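Local atomic coordinates of TT1561 protein (Thermus thermophilus, PDB entry 1UF3), a protein that binds calcium ions and, as a member of the calcineurin-like metallophosphoesterase superfamily, is probably a phosphoesterase, although its biological function is not established. Residues 4-9 and 214-219; 39-44 and 72-77; 47-52 and 77-82; 198-203 and 220-225. All coordinates share one frame; numbering follows the deposited sequence.

Contact 1: 4-9 and 214-219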
loop_
_atom_site.group_PDB
_atom_site.type_symbol
_atom_site.label_atom_id
_atom_site.label_comp_id
_atom_site.label_asym_id
_atom_site.label_seq_id
_atom_site.Cartn_x
_atom_site.Cartn_y
_atom_site.Cartn_z
ATOM N N THR A 4 11.712 3.680 4.320
ATOM C CA THR A 4 13.161 3.800 4.520
ATOM C C THR A 4 13.934 3.115 3.411
ATOM O O THR A 4 13.469 2.160 2.815
ATOM C CB THR A 4 13.625 3.158 5.833
ATOM O OG1 THR A 4 12.836 1.981 6.076
ATOM C CG2 THR A 4 13.538 4.126 6.977
ATOM N N VAL A 5 15.119 3.612 3.127
ATOM C CA VAL A 5 15.929 3.003 2.087
ATOM C C VAL A 5 16.728 1.818 2.640
ATOM O O VAL A 5 17.505 1.992 3.571
ATOM C CB VAL A 5 16.936 4.000 1.538
ATOM C CG1 VAL A 5 17.903 3.272 0.574
ATOM C CG2 VAL A 5 16.206 5.145 0.852
ATOM N N ARG A 6 16.526 0.632 2.072
ATOM C CA ARG A 6 17.274 -0.549 2.477
ATOM C C ARG A 6 18.055 -1.103 1.283
ATOM O O ARG A 6 19.210 -1.506 1.433
ATOM C CB ARG A 6 16.360 -1.661 3.023
ATOM C CG ARG A 6 17.167 -2.930 3.392
ATOM C CD ARG A 6 16.399 -3.975 4.239
ATOM N NE ARG A 6 17.177 -5.211 4.334
ATOM C CZ ARG A 6 16.694 -6.406 4.675
ATOM N NH1 ARG A 6 15.410 -6.558 4.981
ATOM N NH2 ARG A 6 17.495 -7.475 4.651
ATOM N N TYR A 7 17.418 -1.120 0.109
ATOM C CA TYR A 7 18.036 -1.626 -1.107
ATOM C C TYR A 7 18.310 -0.521 -2.102
ATOM O O TYR A 7 17.444 0.312 -2.378
ATOM C CB TYR A 7 17.146 -2.687 -1.749
ATOM C CG TYR A 7 16.927 -3.854 -0.839
ATOM C CD1 TYR A 7 15.849 -3.877 0.058
ATOM C CD2 TYR A 7 17.858 -4.898 -0.794
ATOM C CE1 TYR A 7 15.709 -4.909 0.976
ATOM C CE2 TYR A 7 17.733 -5.928 0.129
ATOM C CZ TYR A 7 16.656 -5.926 1.016
ATOM O OH TYR A 7 16.563 -6.922 1.954
ATOM N N ILE A 8 19.525 -0.512 -2.632
ATOM C CA ILE A 8 19.923 0.495 -3.595
ATOM C C ILE A 8 20.375 -0.143 -4.896
ATOM O O ILE A 8 21.265 -1.017 -4.894
ATOM C CB ILE A 8 21.067 1.323 -3.059
ATOM C CG1 ILE A 8 20.659 2.042 -1.770
ATOM C CG2 ILE A 8 21.523 2.309 -4.087
ATOM C CD1 ILE A 8 21.874 2.584 -1.058
ATOM N N LEU A 9 19.750 0.277 -6.000
ATOM C CA LEU A 9 20.114 -0.193 -7.339
ATOM C C LEU A 9 21.257 0.744 -7.762
ATOM O O LEU A 9 21.109 1.982 -7.760
ATOM C CB LEU A 9 18.910 -0.064 -8.282
ATOM C CG LEU A 9 19.060 -0.576 -9.711
ATOM C CD1 LEU A 9 19.421 -2.049 -9.685
ATOM C CD2 LEU A 9 17.736 -0.349 -10.469
ATOM N N LEU A 214 22.526 -4.651 -6.810
ATOM C CA LEU A 214 21.433 -4.244 -5.937
ATOM C C LEU A 214 22.062 -4.450 -4.555
ATOM O O LEU A 214 22.305 -5.595 -4.148
ATOM C CB LEU A 214 20.209 -5.145 -6.092
ATOM C CG LEU A 214 19.056 -4.737 -5.145
ATOM C CD1 LEU A 214 18.427 -3.395 -5.610
ATOM C CD2 LEU A 214 18.001 -5.826 -5.126
ATOM N N LEU A 215 22.387 -3.357 -3.876
ATOM C CA LEU A 215 22.993 -3.442 -2.560
ATOM C C LEU A 215 21.960 -3.565 -1.445
ATOM O O LEU A 215 20.920 -2.887 -1.460
ATOM C CB LEU A 215 23.846 -2.217 -2.245
ATOM C CG LEU A 215 24.498 -1.264 -3.241
ATOM C CD1 LEU A 215 25.698 -0.682 -2.549
ATOM C CD2 LEU A 215 24.867 -1.923 -4.554
ATOM N N ASP A 216 22.255 -4.431 -0.481
ATOM C CA ASP A 216 21.410 -4.613 0.690
ATOM C C ASP A 216 22.178 -3.887 1.792
ATOM O O ASP A 216 23.129 -4.440 2.375
ATOM C CB ASP A 216 21.261 -6.106 1.039
ATOM C CG ASP A 216 20.460 -6.326 2.322
ATOM O OD1 ASP A 216 20.435 -5.411 3.151
ATOM O OD2 ASP A 216 19.859 -7.397 2.497
ATOM N N LEU A 217 21.791 -2.645 2.064
ATOM C CA LEU A 217 22.460 -1.826 3.068
ATOM C C LEU A 217 22.623 -2.429 4.440
ATOM O O LEU A 217 23.688 -2.324 5.037
ATOM C CB LEU A 217 21.745 -0.487 3.240
ATOM C CG LEU A 217 22.149 0.666 2.338
ATOM C CD1 LEU A 217 21.158 1.805 2.519
ATOM C CD2 LEU A 217 23.566 1.119 2.687
ATOM N N ARG A 218 21.565 -3.039 4.954
ATOM C CA ARG A 218 21.627 -3.617 6.283
ATOM C C ARG A 218 22.585 -4.795 6.358
ATOM O O ARG A 218 23.258 -4.973 7.362
ATOM C CB ARG A 218 20.229 -4.043 6.737
ATOM C CG ARG A 218 19.246 -2.881 6.795
ATOM C CD ARG A 218 17.900 -3.320 7.375
ATOM N NE ARG A 218 17.954 -3.378 8.824
ATOM C CZ ARG A 218 17.088 -4.033 9.586
ATOM N NH1 ARG A 218 16.087 -4.700 9.039
ATOM N NH2 ARG A 218 17.232 -4.014 10.906
ATOM N N ALA A 219 22.666 -5.577 5.291
ATOM C CA ALA A 219 23.555 -6.745 5.273
ATOM C C ALA A 219 24.934 -6.505 4.659
ATOM O O ALA A 219 25.809 -7.371 4.758
ATOM C CB ALA A 219 22.879 -7.899 4.536
#
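Arg-6 and Asp-216 join in a salt bridge at the end of an antiparallel strand pair, 7-9 against 214-216, inside the mixed sheet of this metallophosphoesterase fold. The Arg-6 chain runs extended from CG to NE, with CG anti to the backbone N (chi1 178°), and this brings its guanidinium to the carboxylate. NH2 donates to Asp-216 OD2 at 3.2 Å on the syn side, while the NE bond to OD1 is weak. The two planes stand 57° apart. Tyr-7 lies alongside Asp-216, pointing the same way, and places CZ over one face of the guanidinium, toward its rim. NH2 of Arg-6 also donates to Ala-33 O of the second subunit, which carries the ion pair into a subunit interface. Arg-218 crosses Arg-6 at about a right angle, CD to CD at 3.5 Å, and its NH2 donates to Ala-62 O of that subunit.

Ile-8 and Leu-215 form a hydrogen-bonded pair, Leu-215 N lying 2.8 Å from Ile-8 O. Their side chains share a sheet face that strand 183-186 covers, where Ile-8 CD1 meets Leu-217 CD1 at 3.7 Å. Asp-216 also begins an Asx motif: its OD1 takes the Ala-219 N-H from above the carboxylate plane, at 3.1 Å.

Contact 2: 39-44 and 72-77. With CA (calcium ion), chain I.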
loop_
_atom_site.group_PDB
_atom_site.type_symbol
_atom_site.label_atom_id
_atom_site.label_comp_id
_atom_site.label_asym_id
_atom_site.label_seq_id
_atom_site.Cartn_x
_atom_site.Cartn_y
_atom_site.Cartn_z
ATOM N N ILE A 39 26.998 6.517 -10.760
ATOM C CA ILE A 39 28.298 7.159 -10.884
ATOM C C ILE A 39 28.648 7.356 -12.358
ATOM O O ILE A 39 28.427 6.455 -13.154
ATOM C CB ILE A 39 29.408 6.273 -10.242
ATOM C CG1 ILE A 39 29.041 5.891 -8.798
ATOM C CG2 ILE A 39 30.713 7.032 -10.222
ATOM C CD1 ILE A 39 29.068 7.069 -7.823
ATOM N N GLY A 40 29.205 8.516 -12.717
ATOM C CA GLY A 40 29.565 8.763 -14.112
ATOM C C GLY A 40 30.677 7.829 -14.598
ATOM O O GLY A 40 31.100 6.948 -13.858
ATOM N N ASN A 41 31.161 7.994 -15.829
ATOM C CA ASN A 41 30.704 9.018 -16.770
ATOM C C ASN A 41 29.285 8.741 -17.227
ATOM O O ASN A 41 28.982 7.651 -17.698
ATOM C CB ASN A 41 31.609 9.043 -18.024
ATOM C CG ASN A 41 33.073 9.236 -17.691
ATOM O OD1 ASN A 41 33.472 10.263 -17.140
ATOM N ND2 ASN A 41 33.891 8.240 -18.028
ATOM N N LEU A 42 28.402 9.722 -17.084
ATOM C CA LEU A 42 27.038 9.518 -17.550
ATOM C C LEU A 42 27.080 9.507 -19.079
ATOM O O LEU A 42 26.435 8.691 -19.726
ATOM C CB LEU A 42 26.123 10.666 -17.107
ATOM C CG LEU A 42 25.625 10.752 -15.656
ATOM C CD1 LEU A 42 26.786 10.935 -14.691
ATOM C CD2 LEU A 42 24.654 11.938 -15.555
HETATM N N MSE A 43 27.869 10.431 -19.622
HETATM C CA MSE A 43 28.018 10.650 -21.069
HETATM C C MSE A 43 29.488 10.732 -21.464
HETATM O O MSE A 43 30.341 11.068 -20.635
HETATM C CB MSE A 43 27.417 12.015 -21.441
HETATM C CG MSE A 43 25.924 12.110 -21.455
HETATM SE SE MSE A 43 25.287 11.212 -22.987
HETATM C CE MSE A 43 23.641 10.516 -22.223
ATOM N N PRO A 44 29.802 10.454 -22.744
ATOM C CA PRO A 44 31.187 10.538 -23.216
ATOM C C PRO A 44 31.449 12.034 -23.341
ATOM O O PRO A 44 30.504 12.821 -23.446
ATOM C CB PRO A 44 31.132 9.891 -24.601
ATOM C CG PRO A 44 29.920 9.020 -24.544
ATOM C CD PRO A 44 28.935 9.858 -23.768
ATOM N N PRO A 72 34.950 11.863 -15.118
ATOM C CA PRO A 72 35.969 12.741 -15.706
ATOM C C PRO A 72 35.611 13.270 -17.108
ATOM O O PRO A 72 36.069 14.322 -17.500
ATOM C CB PRO A 72 37.230 11.858 -15.718
ATOM C CG PRO A 72 36.958 10.861 -14.575
ATOM C CD PRO A 72 35.511 10.546 -14.769
ATOM N N GLN A 73 34.783 12.549 -17.845
ATOM C CA GLN A 73 34.393 12.981 -19.185
ATOM C C GLN A 73 33.097 13.834 -19.320
ATOM O O GLN A 73 32.752 14.279 -20.421
ATOM C CB GLN A 73 34.291 11.752 -20.089
ATOM C CG GLN A 73 35.643 11.138 -20.451
ATOM C CD GLN A 73 35.500 9.999 -21.446
ATOM O OE1 GLN A 73 34.843 10.153 -22.472
ATOM N NE2 GLN A 73 36.106 8.850 -21.142
ATOM N N ASP A 74 32.394 14.065 -18.211
ATOM C CA ASP A 74 31.152 14.844 -18.233
ATOM C C ASP A 74 31.445 16.345 -18.243
ATOM O O ASP A 74 30.974 17.094 -17.376
ATOM C CB ASP A 74 30.282 14.476 -17.013
ATOM C CG ASP A 74 29.650 13.113 -17.144
ATOM O OD1 ASP A 74 28.898 12.884 -18.123
ATOM O OD2 ASP A 74 29.898 12.252 -16.269
ATOM N N ALA A 75 32.211 16.789 -19.240
ATOM C CA ALA A 75 32.591 18.193 -19.347
ATOM C C ALA A 75 32.146 18.870 -20.660
ATOM O O ALA A 75 31.902 18.207 -21.679
ATOM C CB ALA A 75 34.118 18.314 -19.165
ATOM N N PRO A 76 31.976 20.201 -20.632
ATOM C CA PRO A 76 32.167 21.079 -19.474
ATOM C C PRO A 76 31.123 20.806 -18.371
ATOM O O PRO A 76 30.020 20.320 -18.635
ATOM C CB PRO A 76 32.047 22.479 -20.079
ATOM C CG PRO A 76 31.050 22.262 -21.180
ATOM C CD PRO A 76 31.536 20.972 -21.805
ATOM N N ILE A 77 31.504 21.120 -17.143
ATOM C CA ILE A 77 30.673 20.891 -15.965
ATOM C C ILE A 77 29.272 21.503 -16.060
ATOM O O ILE A 77 28.288 20.902 -15.639
ATOM C CB ILE A 77 31.406 21.446 -14.693
ATOM C CG1 ILE A 77 30.597 21.172 -13.416
ATOM C CG2 ILE A 77 31.617 22.935 -14.839
ATOM C CD1 ILE A 77 30.494 19.720 -13.035
HETATM CA CA CA I . 30.533 17.310 -23.353
HETATM O O HOH W 1 37.042 8.461 -17.824
HETATM O O HOH W 2 30.024 15.216 -22.118
HETATM O O HOH W 3 28.698 18.212 -21.846
HETATM O O HOH W 4 29.865 19.398 -24.500
HETATM O O HOH W 5 32.088 18.629 -25.276
#
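The carboxylate of Asp-74 receives two successive backbone N-H groups of the loop 39-44. Its OD2 accepts from Leu-42 N and its OD1 from Met-43 N, both at 3.1 Å, and each oxygen uses its syn lone pair, so the carboxylate takes the two N-H groups in a bidentate grip. Asn-41 OD1 reaches across to accept the N-H of Gln-73 at 2.7 Å. That bond is nearly straight at the hydrogen (166°), although the donor sits 41° above the plane of the carbonyl. The amide planes of Asn-41 and Gln-73 are turned 47° apart.

In the next shell, the Tyr-52 hydroxyl bonds OD1 and Gly-71 N bonds OD2 of Asp-74, while Asn-13 OD1 accepts from Asn-41 N. Gln-73 OE1 takes the N-H of Lys-45. Ala-75 O binds a calcium ion at 2.3 Å, and a calcium-bound water donates to Pro-44 O. Both loops follow parallel strands, 35-39 and 66-69, at the C-terminal ends where calcineurin-like phosphoesterases carry their metal-binding motifs. With two polar partners on each oxygen, at least three of them backbone N-H groups, the carboxylate is probably favoured as the anion, tying the two loops together in a largely buried contact.

Contact 3: 47-52 and 77-82. With CA (calcium ion), chain I.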
loop_
_atom_site.group_PDB
_atom_site.type_symbol
_atom_site.label_atom_id
_atom_site.label_comp_id
_atom_site.label_asym_id
_atom_site.label_seq_id
_atom_site.Cartn_x
_atom_site.Cartn_y
_atom_site.Cartn_z
ATOM N N ALA A 47 29.405 14.228 -25.899
ATOM C CA ALA A 47 28.028 14.612 -25.623
ATOM C C ALA A 47 27.863 16.082 -25.254
ATOM O O ALA A 47 28.777 16.725 -24.674
ATOM C CB ALA A 47 27.465 13.726 -24.525
ATOM N N LYS A 48 26.692 16.605 -25.610
ATOM C CA LYS A 48 26.307 17.996 -25.341
ATOM C C LYS A 48 25.002 18.049 -24.524
ATOM O O LYS A 48 24.386 17.025 -24.245
ATOM C CB LYS A 48 26.094 18.761 -26.657
ATOM C CG LYS A 48 27.331 18.871 -27.547
ATOM C CD LYS A 48 27.079 19.844 -28.717
ATOM C CE LYS A 48 28.370 20.212 -29.449
ATOM N NZ LYS A 48 28.915 19.076 -30.255
ATOM N N SER A 49 24.571 19.255 -24.176
ATOM C CA SER A 49 23.358 19.436 -23.384
ATOM C C SER A 49 22.190 18.521 -23.725
ATOM O O SER A 49 21.686 17.799 -22.856
ATOM C CB SER A 49 22.900 20.888 -23.464
ATOM O OG SER A 49 23.874 21.746 -22.900
ATOM N N ARG A 50 21.755 18.535 -24.982
ATOM C CA ARG A 50 20.616 17.721 -25.378
ATOM C C ARG A 50 20.748 16.240 -25.063
ATOM O O ARG A 50 19.742 15.554 -24.885
ATOM C CB ARG A 50 20.304 17.901 -26.868
ATOM C CG ARG A 50 21.457 17.576 -27.812
ATOM C CD ARG A 50 21.037 17.725 -29.289
ATOM N NE ARG A 50 20.066 18.807 -29.479
ATOM C CZ ARG A 50 18.744 18.639 -29.463
ATOM N NH1 ARG A 50 18.227 17.430 -29.275
ATOM N NH2 ARG A 50 17.935 19.684 -29.609
ATOM N N ASP A 51 21.982 15.744 -24.998
ATOM C CA ASP A 51 22.213 14.334 -24.700
ATOM C C ASP A 51 21.924 14.073 -23.214
ATOM O O ASP A 51 21.311 13.073 -22.847
ATOM C CB ASP A 51 23.672 13.966 -25.021
ATOM C CG ASP A 51 24.047 14.266 -26.470
ATOM O OD1 ASP A 51 23.371 13.721 -27.351
ATOM O OD2 ASP A 51 25.010 15.030 -26.713
ATOM N N TYR A 52 22.382 14.978 -22.363
ATOM C CA TYR A 52 22.150 14.830 -20.931
ATOM C C TYR A 52 20.647 14.890 -20.675
ATOM O O TYR A 52 20.115 14.156 -19.840
ATOM C CB TYR A 52 22.893 15.930 -20.167
ATOM C CG TYR A 52 24.380 15.646 -20.042
ATOM C CD1 TYR A 52 25.308 16.261 -20.881
ATOM C CD2 TYR A 52 24.856 14.737 -19.095
ATOM C CE1 TYR A 52 26.662 15.982 -20.781
ATOM C CE2 TYR A 52 26.214 14.451 -18.982
ATOM C CZ TYR A 52 27.112 15.071 -19.824
ATOM O OH TYR A 52 28.459 14.777 -19.723
ATOM N N ILE A 77 31.504 21.120 -17.143
ATOM C CA ILE A 77 30.673 20.891 -15.965
ATOM C C ILE A 77 29.272 21.503 -16.060
ATOM O O ILE A 77 28.288 20.902 -15.639
ATOM C CB ILE A 77 31.406 21.446 -14.693
ATOM C CG1 ILE A 77 30.597 21.172 -13.416
ATOM C CG2 ILE A 77 31.617 22.935 -14.839
ATOM C CD1 ILE A 77 30.494 19.720 -13.035
ATOM N N TRP A 78 29.184 22.690 -16.642
ATOM C CA TRP A 78 27.917 23.398 -16.739
ATOM C C TRP A 78 26.827 22.760 -17.573
ATOM O O TRP A 78 25.643 23.054 -17.350
ATOM C CB TRP A 78 28.175 24.841 -17.195
ATOM C CG TRP A 78 29.218 25.547 -16.345
ATOM C CD1 TRP A 78 30.419 26.028 -16.770
ATOM C CD2 TRP A 78 29.130 25.880 -14.941
ATOM N NE1 TRP A 78 31.083 26.636 -15.732
ATOM C CE2 TRP A 78 30.316 26.561 -14.600
ATOM C CE3 TRP A 78 28.159 25.672 -13.950
ATOM C CZ2 TRP A 78 30.572 27.039 -13.305
ATOM C CZ3 TRP A 78 28.410 26.152 -12.648
ATOM C CH2 TRP A 78 29.609 26.827 -12.344
ATOM N N GLU A 79 27.189 21.893 -18.520
ATOM C CA GLU A 79 26.167 21.229 -19.330
ATOM C C GLU A 79 25.484 20.147 -18.496
ATOM O O GLU A 79 24.242 20.055 -18.451
ATOM C CB GLU A 79 26.769 20.608 -20.600
ATOM C CG GLU A 79 27.400 21.646 -21.524
ATOM C CD GLU A 79 27.532 21.183 -22.981
ATOM O OE1 GLU A 79 27.808 22.059 -23.819
ATOM O OE2 GLU A 79 27.365 19.978 -23.292
ATOM N N TYR A 80 26.298 19.310 -17.860
ATOM C CA TYR A 80 25.777 18.266 -16.970
ATOM C C TYR A 80 24.932 18.990 -15.902
ATOM O O TYR A 80 23.778 18.642 -15.678
ATOM C CB TYR A 80 26.944 17.518 -16.287
ATOM C CG TYR A 80 26.628 16.847 -14.931
ATOM C CD1 TYR A 80 26.020 15.589 -14.873
ATOM C CD2 TYR A 80 26.956 17.470 -13.724
ATOM C CE1 TYR A 80 25.750 14.961 -13.646
ATOM C CE2 TYR A 80 26.691 16.846 -12.481
ATOM C CZ TYR A 80 26.093 15.594 -12.453
ATOM O OH TYR A 80 25.864 14.939 -11.247
ATOM N N LEU A 81 25.511 20.015 -15.281
ATOM C CA LEU A 81 24.830 20.753 -14.215
ATOM C C LEU A 81 23.484 21.386 -14.611
ATOM O O LEU A 81 22.509 21.324 -13.846
ATOM C CB LEU A 81 25.745 21.840 -13.645
ATOM C CG LEU A 81 25.337 22.339 -12.243
ATOM C CD1 LEU A 81 25.576 21.196 -11.229
ATOM C CD2 LEU A 81 26.142 23.568 -11.825
ATOM N N ARG A 82 23.410 21.986 -15.795
ATOM C CA ARG A 82 22.160 22.614 -16.203
ATOM C C ARG A 82 21.037 21.642 -16.427
ATOM O O ARG A 82 19.885 21.903 -16.040
ATOM C CB ARG A 82 22.326 23.442 -17.473
ATOM C CG ARG A 82 21.065 24.283 -17.761
ATOM C CD ARG A 82 21.404 25.590 -18.451
ATOM N NE ARG A 82 20.277 26.520 -18.391
ATOM C CZ ARG A 82 20.210 27.667 -19.059
ATOM N NH1 ARG A 82 21.206 28.046 -19.852
ATOM N NH2 ARG A 82 19.148 28.444 -18.922
HETATM CA CA CA I . 30.533 17.310 -23.353
HETATM O O HOH W 6 25.322 21.826 -25.430
HETATM O O HOH W 2 30.024 15.216 -22.118
HETATM O O HOH W 3 28.698 18.212 -21.846
HETATM O O HOH W 4 29.865 19.398 -24.500
HETATM O O HOH W 5 32.088 18.629 -25.276
#
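One face of the Tyr-52 ring is covered by the backbone of helix 77-90: Tyr-80 CA stands over its centre in a CH-pi contact, 4.2 Å from the centroid and 7° off the normal. Tyr-80 CB lies over the same ring, 4.1 Å from Tyr-52 CE2, and CE2 in turn lies near the plane of the Tyr-80 ring, at its edge. The two side chains cross at about a right angle. Tyr-80 has CG anti to its own backbone N (chi1 155°), which carries its ring away from helix 49-59 and its hydroxyl to Asn-96.

The Glu-79 chain, extended beyond CG, crosses to the start of helix 49-59 and brings OE2 to 3.0 Å from Ser-49 N. A water that accepts from Ser-49 N makes a weak bond to OE1. OE2 accepts from two calcium-bound waters, at 2.6 and 2.8 Å. The Tyr-52 hydroxyl, partner of Asp-74, takes a bond from a third. Lys-48 holds the N-cap position, and its N-H goes to Asp-51 OD2 at 2.6 Å, within the first turn. Ala-47 O binds the ion directly at 2.3 Å, while in this chain Glu-79 reaches it through water. The result is a calcium site built from main-chain carbonyls of the loops that lead into helices 49-59 and 77-90, completed by water and backed by an outer carboxylate.

Contact 4: 198-203 and 220-225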
loop_
_atom_site.group_PDB
_atom_site.type_symbol
_atom_site.label_atom_id
_atom_site.label_comp_id
_atom_site.label_asym_id
_atom_site.label_seq_id
_atom_site.Cartn_x
_atom_site.Cartn_y
_atom_site.Cartn_z
ATOM N N ALA A 198 35.533 0.817 8.889
ATOM C CA ALA A 198 34.122 0.534 9.123
ATOM C C ALA A 198 33.258 0.882 7.902
ATOM O O ALA A 198 32.033 0.749 7.954
ATOM C CB ALA A 198 33.639 1.308 10.341
ATOM N N SER A 199 33.896 1.305 6.806
ATOM C CA SER A 199 33.175 1.693 5.580
ATOM C C SER A 199 33.059 0.584 4.545
ATOM O O SER A 199 34.043 -0.071 4.229
ATOM C CB SER A 199 33.860 2.879 4.891
ATOM O OG SER A 199 34.141 3.954 5.771
ATOM N N TRP A 200 31.855 0.386 4.016
ATOM C CA TRP A 200 31.594 -0.610 2.988
ATOM C C TRP A 200 31.823 0.073 1.627
ATOM O O TRP A 200 31.099 0.999 1.253
ATOM C CB TRP A 200 30.152 -1.104 3.095
ATOM C CG TRP A 200 29.757 -2.203 2.125
ATOM C CD1 TRP A 200 30.543 -3.234 1.683
ATOM C CD2 TRP A 200 28.449 -2.439 1.571
ATOM N NE1 TRP A 200 29.814 -4.091 0.908
ATOM C CE2 TRP A 200 28.524 -3.632 0.820
ATOM C CE3 TRP A 200 27.223 -1.762 1.647
ATOM C CZ2 TRP A 200 27.428 -4.166 0.152
ATOM C CZ3 TRP A 200 26.109 -2.304 0.974
ATOM C CH2 TRP A 200 26.223 -3.489 0.241
ATOM N N VAL A 201 32.849 -0.358 0.903
ATOM C CA VAL A 201 33.149 0.225 -0.404
ATOM C C VAL A 201 32.689 -0.725 -1.488
ATOM O O VAL A 201 33.117 -1.889 -1.556
ATOM C CB VAL A 201 34.638 0.503 -0.574
ATOM C CG1 VAL A 201 34.901 1.122 -1.952
ATOM C CG2 VAL A 201 35.111 1.415 0.520
ATOM N N VAL A 202 31.810 -0.214 -2.337
ATOM C CA VAL A 202 31.216 -0.987 -3.408
ATOM C C VAL A 202 31.505 -0.455 -4.809
ATOM O O VAL A 202 31.428 0.751 -5.069
ATOM C CB VAL A 202 29.662 -1.047 -3.250
ATOM C CG1 VAL A 202 29.036 -1.785 -4.450
ATOM C CG2 VAL A 202 29.283 -1.733 -1.905
ATOM N N VAL A 203 31.860 -1.384 -5.691
ATOM C CA VAL A 203 32.095 -1.104 -7.102
ATOM C C VAL A 203 30.844 -1.786 -7.627
ATOM O O VAL A 203 30.765 -3.013 -7.699
ATOM C CB VAL A 203 33.398 -1.801 -7.602
ATOM C CG1 VAL A 203 33.481 -1.744 -9.103
ATOM C CG2 VAL A 203 34.612 -1.111 -6.987
ATOM N N ARG A 220 25.130 -5.337 4.046
ATOM C CA ARG A 220 26.380 -5.029 3.368
ATOM C C ARG A 220 26.675 -6.174 2.410
ATOM O O ARG A 220 27.806 -6.673 2.319
ATOM C CB ARG A 220 27.525 -4.852 4.363
ATOM C CG ARG A 220 27.312 -3.672 5.265
ATOM C CD ARG A 220 28.518 -3.391 6.093
ATOM N NE ARG A 220 28.297 -2.196 6.891
ATOM C CZ ARG A 220 27.344 -2.095 7.814
ATOM N NH1 ARG A 220 26.536 -3.124 8.043
ATOM N NH2 ARG A 220 27.196 -0.969 8.495
ATOM N N LYS A 221 25.625 -6.597 1.713
ATOM C CA LYS A 221 25.700 -7.663 0.729
ATOM C C LYS A 221 25.202 -7.084 -0.599
ATOM O O LYS A 221 24.380 -6.170 -0.603
ATOM C CB LYS A 221 24.797 -8.831 1.121
ATOM C CG LYS A 221 25.308 -9.723 2.225
ATOM C CD LYS A 221 24.355 -10.905 2.413
ATOM C CE LYS A 221 24.820 -11.850 3.516
ATOM N NZ LYS A 221 23.976 -13.081 3.581
ATOM N N LEU A 222 25.700 -7.621 -1.711
ATOM C CA LEU A 222 25.302 -7.171 -3.043
ATOM C C LEU A 222 24.750 -8.334 -3.844
ATOM O O LEU A 222 25.198 -9.477 -3.682
ATOM C CB LEU A 222 26.496 -6.640 -3.838
ATOM C CG LEU A 222 27.315 -5.440 -3.386
ATOM C CD1 LEU A 222 28.425 -5.186 -4.399
ATOM C CD2 LEU A 222 26.418 -4.231 -3.271
ATOM N N GLU A 223 23.782 -8.038 -4.709
ATOM C CA GLU A 223 23.225 -9.035 -5.611
ATOM C C GLU A 223 23.661 -8.521 -6.966
ATOM O O GLU A 223 23.608 -7.319 -7.219
ATOM C CB GLU A 223 21.710 -9.098 -5.515
ATOM C CG GLU A 223 21.259 -9.990 -4.375
ATOM C CD GLU A 223 19.776 -9.925 -4.124
ATOM O OE1 GLU A 223 19.303 -8.883 -3.617
ATOM O OE2 GLU A 223 19.087 -10.915 -4.439
ATOM N N THR A 224 24.103 -9.429 -7.826
ATOM C CA THR A 224 24.627 -9.072 -9.137
ATOM C C THR A 224 23.706 -9.280 -10.331
ATOM O O THR A 224 22.857 -10.169 -10.338
ATOM C CB THR A 224 25.964 -9.831 -9.366
ATOM O OG1 THR A 224 27.053 -8.960 -9.031
ATOM C CG2 THR A 224 26.090 -10.333 -10.797
ATOM N N GLY A 225 23.884 -8.449 -11.349
ATOM C CA GLY A 225 23.066 -8.578 -12.538
ATOM C C GLY A 225 23.689 -7.887 -13.736
ATOM O O GLY A 225 24.684 -7.172 -13.603
HETATM O O HOH W 7 29.765 0.456 6.743
#
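A water bridges Arg-220 to Ala-198, donating to Ala-198 O at 2.6 Å and accepting from Arg-220 NE at 3.0 Å. It lies in the plane of the guanidinium, at its edge. The Arg-220 chain, extended from CG to NE, passes over the Trp-200 indole on its way to this water. Its CA sits over the six-membered ring in a CH-pi contact, while CB is 3.8 Å from Trp-200 CD2. Ring and guanidinium planes are 54° apart, so the two do not stack flat. Val-202 CG2 covers the opposite face of the indole.

Leu-222 presses CD2 against Trp-200 CZ2 at 3.6 Å and meets Val-202 tip to tip, CD1 to CG1 at a tight 3.5 Å. Strands 199-203 and 221-225 run nearly parallel (11°), but their axes stay 9.6 Å apart: they belong to the two facing sheets of the metallophosphoesterase sandwich, and side chains span the gap. Leu-215 of strand 211-216 packs against Trp-200, Val-202 and Leu-222. Arg-220 and Lys-221 both face Asp-216 in a G1 beta bulge. With no direct hydrogen bond between the segments, apolar and CH-pi contacts hold them, and the water adds a polar link at the Ala-198 end.

Contacts 1 and 4 lie on the same side of the chain's centre and share a sheet, for strand 211-216 pairs with both 7-12 and 221-226; Asp-216 N is 2.7 Å from Lys-221 O. Contact 1 is buried and joins strands within that sheet by backbone bonds and an ion pair, whereas partly buried contact 4 links it to the other sheet through apolar side chains. Both touch the second subunit. Contacts 2 and 3, across the centre, flank one calcium ion, each giving it a carbonyl oxygen, and are joined by Tyr-52 and Asp-74. Contact 2 is buried and rich in side-chain-to-backbone bonds; contact 3 is more open, mixing aromatic packing with bound water.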